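Local coordinates for protein 3-ketosteroid-delta4-5alpha-dehydrogenase (Rhodococcus jostii, PDB 4AT2) that probably catalyses the FAD-dependent introduction of the delta-4 double bond into 3-keto-5alpha-steroids, an oxidative step of steroid catabolism, at residues Ile58-Arg62 and Ala63-Val67; Ala241-Gly245 and Lys246-Val250; Lys268-Glu271 and Ala272-Arg276. All blocks are in the same frame, centred on the assembly; numbering follows the deposited sequence.

Contact 1 (Ile58-Arg62 and Ala63-Val67)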
# COMPACT_ATOMS: atom_id res chain seq x y z
N ILE A 58 30.35 -14.61 -1.58
CA ILE A 58 31.16 -15.31 -0.59
C ILE A 58 30.70 -16.75 -0.43
O ILE A 58 31.51 -17.68 -0.49
CB ILE A 58 31.17 -14.58 0.77
CG1 ILE A 58 31.96 -13.28 0.63
CG2 ILE A 58 31.76 -15.46 1.88
CD1 ILE A 58 31.72 -12.30 1.77
N GLU A 59 29.39 -16.94 -0.26
CA GLU A 59 28.86 -18.28 -0.06
C GLU A 59 29.05 -19.13 -1.32
O GLU A 59 29.43 -20.29 -1.22
CB GLU A 59 27.40 -18.27 0.37
CG GLU A 59 27.18 -17.74 1.79
CD GLU A 59 27.57 -18.72 2.89
OE1 GLU A 59 28.28 -19.72 2.62
OE2 GLU A 59 27.19 -18.50 4.06
N ALA A 60 28.80 -18.54 -2.49
CA ALA A 60 28.91 -19.31 -3.73
C ALA A 60 30.36 -19.76 -3.95
O ALA A 60 30.61 -20.90 -4.35
CB ALA A 60 28.39 -18.51 -4.92
N ALA A 61 31.31 -18.87 -3.67
CA ALA A 61 32.73 -19.18 -3.83
C ALA A 61 33.20 -20.23 -2.81
O ALA A 61 33.97 -21.13 -3.16
CB ALA A 61 33.57 -17.92 -3.73
N ARG A 62 32.74 -20.11 -1.57
CA ARG A 62 33.06 -21.11 -0.55
C ARG A 62 32.51 -22.49 -0.91
O ARG A 62 33.10 -23.51 -0.56
CB ARG A 62 32.55 -20.68 0.83
CG ARG A 62 33.42 -19.63 1.47
CD ARG A 62 32.87 -19.17 2.81
NE ARG A 62 33.75 -18.18 3.43
CZ ARG A 62 33.43 -17.46 4.51
NH1 ARG A 62 32.24 -17.61 5.09
NH2 ARG A 62 34.30 -16.60 5.01
N ALA A 63 31.39 -22.50 -1.63
CA ALA A 63 30.76 -23.74 -2.08
C ALA A 63 31.51 -24.36 -3.26
O ALA A 63 31.16 -25.46 -3.71
CB ALA A 63 29.31 -23.49 -2.45
N GLY A 64 32.52 -23.66 -3.78
CA GLY A 64 33.33 -24.16 -4.89
C GLY A 64 32.94 -23.67 -6.28
O GLY A 64 33.55 -24.07 -7.27
N ALA A 65 31.95 -22.79 -6.35
CA ALA A 65 31.48 -22.25 -7.64
C ALA A 65 32.40 -21.16 -8.18
O ALA A 65 33.04 -20.44 -7.42
CB ALA A 65 30.06 -21.70 -7.50
N ASP A 66 32.45 -21.07 -9.51
CA ASP A 66 33.12 -19.97 -10.20
C ASP A 66 32.14 -18.79 -10.19
O ASP A 66 31.05 -18.89 -10.75
CB ASP A 66 33.47 -20.43 -11.63
CG ASP A 66 33.90 -19.30 -12.56
OD1 ASP A 66 34.48 -18.28 -12.12
OD2 ASP A 66 33.69 -19.45 -13.78
N VAL A 67 32.51 -17.71 -9.51
CA VAL A 67 31.59 -16.58 -9.29
C VAL A 67 32.01 -15.32 -10.04
O VAL A 67 33.17 -14.90 -9.96
CB VAL A 67 31.48 -16.23 -7.78
CG1 VAL A 67 30.44 -15.13 -7.55
CG2 VAL A 67 31.12 -17.45 -6.97
O HOH W 1 35.05 -21.23 -5.65
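Val-67 folds back over the last turn of the helix that ends at Arg-62, laying its CG2 methyl 3.6 Å from Ala-60 CB and close to the methyl of Ala-61 as well. The branch that does the touching is set by the valine's first torsion: with CG1 anti to the backbone N (chi1 -175°), CG2 is the methyl turned to the helix. Ala-65 approaches more loosely, its CB 4.4 Å from Ala-60 CB but within van der Waals distance of the Ala-60 carbonyl oxygen.

Behind these methyls stands the backbone that reverses the chain. Ala-63 N gives an ordinary helical bond to Glu-59 O. Ala-65 N then reaches back to Ala-60 O at 3.1 Å, and Gly-64 N to Ala-61 O at 3.0 Å, the latter donor sitting well above the carbonyl plane. Gly-64 takes the positive phi of the turn, 97°, a conformation that glycine adopts readily. A water donates to both Ala-61 O (2.7 Å) and Ala-65 O (2.8 Å), bridging the helix end and the departing chain.

Further out, the guanidinium of Arg-62 lies with one face over Ile-58 CG2, one turn back, beside Trp-138 of helix 132-141. Glu-59 is held by a salt bridge to Arg-500 of helix 490-507, and Ala-507 of that helix packs on Ala-63 and Ala-65. Asp-66, just before the strand, pairs with Arg-218.

The two backward bonds and the positive-phi glycine make a Schellman motif, here closing helix 51-62 and leading the chain into strand 67-70 of the parallel sheet, as in the beta-alpha-beta unit of a Rossmann-type FAD-binding fold.

Contact 2 (Ala241-Gly245 and Lys246-Val250)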
# COMPACT_ATOMS: atom_id res chain seq x y z
N ALA A 241 23.65 -7.72 -20.90
CA ALA A 241 23.98 -6.42 -20.30
C ALA A 241 24.54 -5.46 -21.34
O ALA A 241 24.93 -5.88 -22.43
CB ALA A 241 24.99 -6.59 -19.17
N LYS A 242 24.57 -4.18 -21.01
CA LYS A 242 25.41 -3.23 -21.75
C LYS A 242 26.68 -2.96 -20.94
O LYS A 242 26.60 -2.61 -19.76
CB LYS A 242 24.65 -1.93 -22.05
CG LYS A 242 25.44 -0.94 -22.93
CD LYS A 242 24.68 0.37 -23.16
CE LYS A 242 25.47 1.30 -24.07
NZ LYS A 242 24.78 2.60 -24.28
N GLN A 243 27.85 -3.15 -21.56
CA GLN A 243 29.12 -2.85 -20.89
C GLN A 243 30.03 -2.14 -21.86
O GLN A 243 30.18 -2.58 -23.00
CB GLN A 243 29.81 -4.13 -20.40
CG GLN A 243 31.03 -3.85 -19.52
CD GLN A 243 31.98 -5.03 -19.39
OE1 GLN A 243 32.15 -5.83 -20.33
NE2 GLN A 243 32.62 -5.15 -18.23
N TYR A 244 30.64 -1.05 -21.39
CA TYR A 244 31.54 -0.24 -22.21
C TYR A 244 30.92 -0.00 -23.59
O TYR A 244 31.57 -0.19 -24.63
CB TYR A 244 32.94 -0.87 -22.29
CG TYR A 244 33.54 -1.06 -20.91
CD1 TYR A 244 33.56 -0.01 -20.00
CD2 TYR A 244 34.04 -2.30 -20.51
CE1 TYR A 244 34.08 -0.18 -18.72
CE2 TYR A 244 34.57 -2.47 -19.24
CZ TYR A 244 34.58 -1.41 -18.35
OH TYR A 244 35.08 -1.56 -17.06
N GLY A 245 29.66 0.41 -23.58
CA GLY A 245 28.98 0.86 -24.80
C GLY A 245 28.41 -0.22 -25.71
O GLY A 245 27.72 0.10 -26.68
N LYS A 246 28.67 -1.49 -25.41
CA LYS A 246 28.19 -2.56 -26.28
C LYS A 246 27.40 -3.63 -25.53
O LYS A 246 27.55 -3.80 -24.32
CB LYS A 246 29.32 -3.18 -27.12
CG LYS A 246 30.36 -3.96 -26.35
CD LYS A 246 31.26 -4.72 -27.31
CE LYS A 246 32.13 -5.73 -26.58
NZ LYS A 246 33.06 -5.06 -25.63
N GLU A 247 26.56 -4.34 -26.27
CA GLU A 247 25.82 -5.46 -25.69
C GLU A 247 26.74 -6.64 -25.45
O GLU A 247 27.53 -7.01 -26.32
CB GLU A 247 24.65 -5.88 -26.59
CG GLU A 247 23.95 -7.13 -26.09
CD GLU A 247 22.69 -7.49 -26.86
OE1 GLU A 247 21.80 -6.63 -26.97
OE2 GLU A 247 22.59 -8.64 -27.33
N VAL A 248 26.65 -7.22 -24.25
CA VAL A 248 27.38 -8.43 -23.90
C VAL A 248 26.42 -9.48 -23.34
O VAL A 248 25.36 -9.14 -22.80
CB VAL A 248 28.53 -8.15 -22.90
CG1 VAL A 248 29.57 -7.22 -23.52
CG2 VAL A 248 28.01 -7.57 -21.59
N ALA A 249 26.77 -10.76 -23.49
CA ALA A 249 25.99 -11.84 -22.87
C ALA A 249 26.86 -12.59 -21.87
O ALA A 249 28.02 -12.89 -22.16
CB ALA A 249 25.45 -12.79 -23.94
N VAL A 250 26.30 -12.88 -20.71
CA VAL A 250 27.05 -13.53 -19.64
C VAL A 250 26.33 -14.82 -19.26
O VAL A 250 25.16 -14.79 -18.87
CB VAL A 250 27.16 -12.62 -18.39
CG1 VAL A 250 27.93 -13.33 -17.29
CG2 VAL A 250 27.84 -11.29 -18.74
O HOH W 2 32.00 -4.76 -23.07
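Ala-241 and Val-248 exchange a pair of nearly straight backbone bonds, Ala-241 N to Val-248 O at 2.9 Å and Val-248 N to Ala-241 O at 2.8 Å, and so form a hydrogen-bonded antiparallel pair. Lys-242 and Glu-247 follow as a non-hydrogen-bonded pair; Gln-243 and Lys-246 then close the hairpin with two more backbone bonds, through a type I' turn with Tyr-244 and Gly-245 at its corners.

On the face bearing Ala-241, Gln-243 and Val-248, the CG2 methyl of Val-248 lies 4.0 Å from Ala-241 CB and 4.1 Å from Gln-243 CB. Lys-246 lies on this face too. Its CG sits between backbone N and carbonyl carbon (chi1 68°), and a bend at chi4 brings NZ to a water 2.8 Å away. That water donates to both Gln-243 O and Gln-243 OE1. Tyr-40 OH also bonds to OE1, and NE2 is held by Glu-220. On the other face, Glu-247, in the conformer given, forms a salt bridge with Arg-30.

The lysine therefore reaches the glutamine through water: NZ donates to it, and the charge of Lys-246 probably makes that water a better donor to Gln-243 O and OE1.

Contact 3 (Lys268-Glu271 and Ala272-Arg276)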
# COMPACT_ATOMS: atom_id res chain seq x y z
N LYS A 268 7.83 5.83 -12.66
CA LYS A 268 6.63 5.09 -13.06
C LYS A 268 6.25 4.10 -11.97
O LYS A 268 5.08 4.01 -11.58
CB LYS A 268 6.85 4.35 -14.39
CG LYS A 268 5.77 3.32 -14.75
CD LYS A 268 6.10 2.58 -16.05
CE LYS A 268 5.06 1.53 -16.41
NZ LYS A 268 5.53 0.63 -17.52
N MET A 269 7.25 3.37 -11.48
CA MET A 269 7.02 2.38 -10.44
C MET A 269 6.63 3.00 -9.11
O MET A 269 5.79 2.45 -8.40
CB MET A 269 8.23 1.48 -10.27
CG MET A 269 8.41 0.52 -11.44
SD MET A 269 9.85 -0.56 -11.28
CE MET A 269 9.19 -1.78 -10.14
N ILE A 270 7.23 4.14 -8.76
CA ILE A 270 6.84 4.85 -7.53
C ILE A 270 5.37 5.25 -7.61
O ILE A 270 4.61 5.04 -6.67
CB ILE A 270 7.74 6.08 -7.25
CG1 ILE A 270 9.14 5.64 -6.79
CG2 ILE A 270 7.11 7.01 -6.21
CD1 ILE A 270 9.17 4.92 -5.44
N GLU A 271 4.95 5.78 -8.76
CA GLU A 271 3.57 6.21 -8.90
C GLU A 271 2.59 5.04 -8.83
O GLU A 271 1.55 5.13 -8.18
CB GLU A 271 3.37 7.02 -10.18
CG GLU A 271 1.95 7.50 -10.39
CD GLU A 271 1.75 8.07 -11.78
OE1 GLU A 271 1.96 7.35 -12.78
OE2 GLU A 271 1.36 9.25 -11.87
N ALA A 272 2.95 3.93 -9.47
CA ALA A 272 2.09 2.75 -9.55
C ALA A 272 2.02 1.97 -8.25
O ALA A 272 0.98 1.38 -7.94
CB ALA A 272 2.57 1.83 -10.67
N HIS A 273 3.11 1.98 -7.48
CA HIS A 273 3.25 1.05 -6.35
C HIS A 273 3.39 1.69 -5.00
O HIS A 273 2.91 1.13 -4.00
CB HIS A 273 4.46 0.14 -6.55
CG HIS A 273 4.37 -0.76 -7.75
ND1 HIS A 273 3.36 -1.65 -7.94
CD2 HIS A 273 5.26 -0.95 -8.81
CE1 HIS A 273 3.58 -2.34 -9.07
NE2 HIS A 273 4.75 -1.91 -9.60
N ALA A 274 4.10 2.81 -4.94
CA ALA A 274 4.42 3.44 -3.66
C ALA A 274 4.23 4.96 -3.74
O ALA A 274 5.16 5.73 -3.48
CB ALA A 274 5.84 3.07 -3.23
N PRO A 275 3.02 5.41 -4.12
CA PRO A 275 2.83 6.83 -4.44
C PRO A 275 3.00 7.80 -3.26
O PRO A 275 3.11 9.01 -3.48
CB PRO A 275 1.39 6.88 -5.00
CG PRO A 275 0.72 5.69 -4.42
CD PRO A 275 1.78 4.63 -4.32
N ARG A 276 3.03 7.28 -2.03
CA ARG A 276 3.32 8.14 -0.87
C ARG A 276 4.74 8.73 -0.92
O ARG A 276 5.05 9.69 -0.20
CB ARG A 276 3.04 7.42 0.46
CG ARG A 276 1.55 7.14 0.68
CD ARG A 276 1.23 6.51 2.03
NE ARG A 276 1.71 5.14 2.15
CZ ARG A 276 1.26 4.26 3.05
NH1 ARG A 276 0.29 4.60 3.91
NH2 ARG A 276 1.77 3.03 3.09
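Ile-270 and Ala-274 meet through both backbone and side chain where helix 267-273 runs out. The hydrogen bonds are successive i to i+4 links: Ala-272 N to Lys-268 O at 3.0 Å, His-273 N to Met-269 O at 2.9 Å, and Ala-274 N to Ile-270 O at 2.9 Å. Pro-275, next in the series, has no N-H to give to Glu-271 O; its N lies 3.0 Å from Ile-270 O without a bond.

The apolar pair is Ile-270 with Ala-274, CD1 lying 4.4 Å from Ala-274 CB. Two van der Waals contacts with carbonyl oxygens accompany it: Ile-270 CG2 is 3.6 Å from Ala-274 O, and the pyrrolidine of Pro-275 leans on the end of the helix, with CB 3.6 Å from Glu-271 O. Phe-263 packs against both Met-269 and Ile-270.

The imidazole of His-273 folds back along the helix, its CG anti to the carbonyl carbon (chi1 -63°). This brings CD2 to 4.1 Å from Met-269 CB and lays one ring face over the methyl of Ala-272. Met-306 packs against the His-273 side chain.

Across the dimer interface, Gly-119 of the second subunit packs on Glu-271 and Pro-275, and Arg-453 of that subunit on Ala-272. Ala-274 is the first residue to leave helical angles, and a short 3-10 segment starts at Pro-275: a helix C-terminus followed by proline at the second residue after the helix, set at the subunit interface.

The three contacts come in order along the chain, all within the FAD-binding domain. Contacts 1 and 2 lie closest together without touching, with centres 24 Å apart and nearest atoms about 9 Å apart. Contact 1 leads helix 51-62 into strand 67-70 of the parallel sheet, and contact 2 closes the hairpin of strands 236-243 and 246-252 in the mixed sheet; Val-250 packs on Leu-68 and Leu-70, joining the two sheets. Contact 3 stands apart, its centre 37 Å from that of contact 1 and 29 Å from that of contact 2, on helix 267-273 after strand 255-258. The places of contacts 1 and 2 are consistent with the Rossmann-type framework around FAD; contact 3 faces the second subunit.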